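Local coordinates for protein luciferase-like monooxygenase (Streptomyces bottropensis, PDB 7BIP) that probably acts as a luciferase-like monooxygenase in the biosynthesis of the aromatic polyketide rishirilide, at residues V78-F82 and F107-F111. Residues are numbered along the deposited sequence; the frame is centred on the assembly and turned at random.
Sequences VLPVF and FGRAF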
ATOM      1  N   VAL A  78      -1.496  -6.014  10.969  1.00 16.32           N
ATOM      2  CA  VAL A  78      -0.660  -4.820  10.950  1.00 13.09           C
ATOM      3  C   VAL A  78      -0.016  -4.648  12.322  1.00 15.79           C
ATOM      4  O   VAL A  78      -0.558  -5.075  13.356  1.00 16.82           O
ATOM      5  CB  VAL A  78      -1.443  -3.556  10.544  1.00 15.27           C
ATOM      6  CG1 VAL A  78      -1.951  -3.677   9.104  1.00 16.42           C
ATOM      7  CG2 VAL A  78      -2.582  -3.294  11.518  1.00 17.59           C
ATOM      8  N   LEU A  79       1.173  -4.044  12.336  1.00 14.53           N
ATOM      9  CA  LEU A  79       1.932  -3.866  13.574  1.00 12.53           C
ATOM     10  C   LEU A  79       1.963  -2.390  13.954  1.00 13.95           C
ATOM     11  O   LEU A  79       2.856  -1.647  13.523  1.00 17.48           O
ATOM     12  CB  LEU A  79       3.353  -4.423  13.428  1.00 17.05           C
ATOM     13  CG  LEU A  79       3.460  -5.898  13.009  1.00 17.66           C
ATOM     14  CD1 LEU A  79       4.932  -6.288  12.842  1.00 15.98           C
ATOM     15  CD2 LEU A  79       2.783  -6.809  14.031  1.00 18.65           C
ATOM     16  N   PRO A  80       1.021  -1.913  14.770  1.00 14.50           N
ATOM     17  CA  PRO A  80       0.993  -0.475  15.078  1.00 16.26           C
ATOM     18  C   PRO A  80       2.277   0.042  15.702  1.00 22.06           C
ATOM     19  O   PRO A  80       2.579   1.235  15.546  1.00 22.47           O
ATOM     20  CB  PRO A  80      -0.203  -0.335  16.036  1.00 19.22           C
ATOM     21  CG  PRO A  80      -0.591  -1.719  16.423  1.00 20.14           C
ATOM     22  CD  PRO A  80      -0.130  -2.631  15.344  1.00 17.41           C
ATOM     23  N   VAL A  81       3.066  -0.821  16.357  1.00 17.35           N
ATOM     24  CA  VAL A  81       4.294  -0.370  17.010  1.00 14.67           C
ATOM     25  C   VAL A  81       5.280   0.232  16.013  1.00 20.32           C
ATOM     26  O   VAL A  81       6.109   1.075  16.387  1.00 21.54           O
ATOM     27  CB  VAL A  81       4.923  -1.533  17.816  1.00 21.20           C
ATOM     28  CG1 VAL A  81       5.445  -2.647  16.905  1.00 18.52           C
ATOM     29  CG2 VAL A  81       6.025  -1.030  18.736  1.00 28.68           C
ATOM     30  N   PHE A  82       5.204  -0.152  14.736  1.00 17.23           N
ATOM     31  CA  PHE A  82       6.226   0.244  13.775  1.00 16.85           C
ATOM     32  C   PHE A  82       5.733   1.276  12.782  1.00 23.89           C
ATOM     33  O   PHE A  82       6.399   1.525  11.773  1.00 24.69           O
ATOM     34  CB  PHE A  82       6.761  -0.972  13.015  1.00 17.36           C
ATOM     35  CG  PHE A  82       7.507  -1.927  13.882  1.00 15.17           C
ATOM     36  CD1 PHE A  82       8.320  -1.459  14.900  1.00 15.41           C
ATOM     37  CD2 PHE A  82       7.378  -3.293  13.697  1.00 18.22           C
ATOM     38  CE1 PHE A  82       9.002  -2.346  15.718  1.00 18.80           C
ATOM     39  CE2 PHE A  82       8.063  -4.181  14.505  1.00 17.78           C
ATOM     40  CZ  PHE A  82       8.865  -3.704  15.523  1.00 18.42           C
ATOM     41  N   PHE A 107      -4.892  -6.217  14.095  1.00 13.36           N
ATOM     42  CA  PHE A 107      -3.723  -5.546  14.653  1.00 11.65           C
ATOM     43  C   PHE A 107      -3.008  -6.531  15.572  1.00 14.18           C
ATOM     44  O   PHE A 107      -3.654  -7.208  16.373  1.00 15.39           O
ATOM     45  CB  PHE A 107      -4.102  -4.309  15.495  1.00 12.22           C
ATOM     46  CG  PHE A 107      -4.860  -3.217  14.754  1.00 12.05           C
ATOM     47  CD1 PHE A 107      -4.224  -2.015  14.430  1.00 18.58           C
ATOM     48  CD2 PHE A 107      -6.212  -3.345  14.472  1.00 13.19           C
ATOM     49  CE1 PHE A 107      -4.913  -0.982  13.781  1.00 17.18           C
ATOM     50  CE2 PHE A 107      -6.917  -2.316  13.834  1.00 16.69           C
ATOM     51  CZ  PHE A 107      -6.259  -1.129  13.484  1.00 14.65           C
ATOM     52  N   GLY A 108      -1.675  -6.604  15.482  1.00 15.16           N
ATOM     53  CA  GLY A 108      -0.921  -7.577  16.245  1.00 16.23           C
ATOM     54  C   GLY A 108       0.283  -6.969  16.946  1.00 16.35           C
ATOM     55  O   GLY A 108       0.698  -5.847  16.665  1.00 15.70           O
ATOM     56  N   ARG A 109       0.833  -7.746  17.877  1.00 23.04           N
ATOM     57  CA  ARG A 109       2.060  -7.381  18.571  1.00 22.15           C
ATOM     58  C   ARG A 109       3.261  -7.915  17.806  1.00 20.00           C
ATOM     59  O   ARG A 109       3.214  -8.999  17.216  1.00 23.71           O
ATOM     60  CB  ARG A 109       2.075  -7.935  19.999  1.00 23.85           C
ATOM     61  CG  ARG A 109       0.859  -7.587  20.833  1.00 30.22           C
ATOM     62  CD  ARG A 109       0.997  -6.235  21.507  1.00 28.35           C
ATOM     63  NE  ARG A 109       2.294  -6.029  22.148  1.00 32.01           N
ATOM     64  CZ  ARG A 109       2.586  -6.395  23.392  1.00 40.09           C
ATOM     65  NH1 ARG A 109       3.795  -6.162  23.886  1.00 41.82           N
ATOM     66  NH2 ARG A 109       1.673  -6.999  24.143  1.00 42.86           N
ATOM     67  N   ALA A 110       4.341  -7.147  17.812  1.00 20.80           N
ATOM     68  CA  ALA A 110       5.560  -7.650  17.211  1.00 19.32           C
ATOM     69  C   ALA A 110       6.302  -8.533  18.211  1.00 18.91           C
ATOM     70  O   ALA A 110       6.140  -8.415  19.428  1.00 20.86           O
ATOM     71  CB  ALA A 110       6.452  -6.495  16.759  1.00 21.37           C
ATOM     72  N   PHE A 111       7.135  -9.424  17.679  1.00 22.18           N
ATOM     73  CA  PHE A 111       7.955 -10.246  18.560  1.00 26.11           C
ATOM     74  C   PHE A 111       9.345 -10.565  18.027  1.00 28.06           C
ATOM     75  O   PHE A 111      10.162 -11.072  18.801  1.00 33.06           O
ATOM     76  CB  PHE A 111       7.232 -11.562  18.886  1.00 24.68           C
ATOM     77  CG  PHE A 111       7.088 -12.488  17.712  1.00 28.44           C
ATOM     78  CD1 PHE A 111       7.939 -13.575  17.563  1.00 30.44           C
ATOM     79  CD2 PHE A 111       6.096 -12.280  16.766  1.00 25.62           C
ATOM     80  CE1 PHE A 111       7.807 -14.432  16.485  1.00 32.25           C
ATOM     81  CE2 PHE A 111       5.957 -13.137  15.681  1.00 29.93           C
ATOM     82  CZ  PHE A 111       6.815 -14.211  15.540  1.00 29.20           C
TER
HETATM   83  O   HOH W   1       2.406  -3.826  17.250  1.00 20.68           O
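V78 and F107 are paired in parallel fashion at the C-terminal ends of two neighbouring barrel strands. The amide N of G108 donates to O of V78 at 2.8 Å, and the bond is nearly straight (163° at the hydrogen). The side chains of V78 and F107 run side by side and point the same way. From CB of F107, CG is anti to the carbonyl carbon (chi1 -60°), which lays the ring alongside V78, with CG 4.0 Å from V78 CG2. CD1 comes closer, 3.6 Å from that methyl, and also meets CG of P80, which sits at the ring edge. CE1 is the last ring atom to touch the valine. With an alanine here in place of F107, V78 CG2 and P80 CG would probably lose their aromatic partner. Farther on, the methyl of A110 packs 3.6 Å from CE2 of F82, and V81 CG1 lies 4.0 Å from A110 CB. A water accepts from N of V81 and donates to O of G108, bridging the two segments. V78 and F107 end parallel strands 72-78 and 103-107 of this TIM-barrel-type fold; loops then lead to helices 85-98 and 113-119. F130 of helix 126-142 packs on P80 and F107, while helix 113-119 meets F82 and A110.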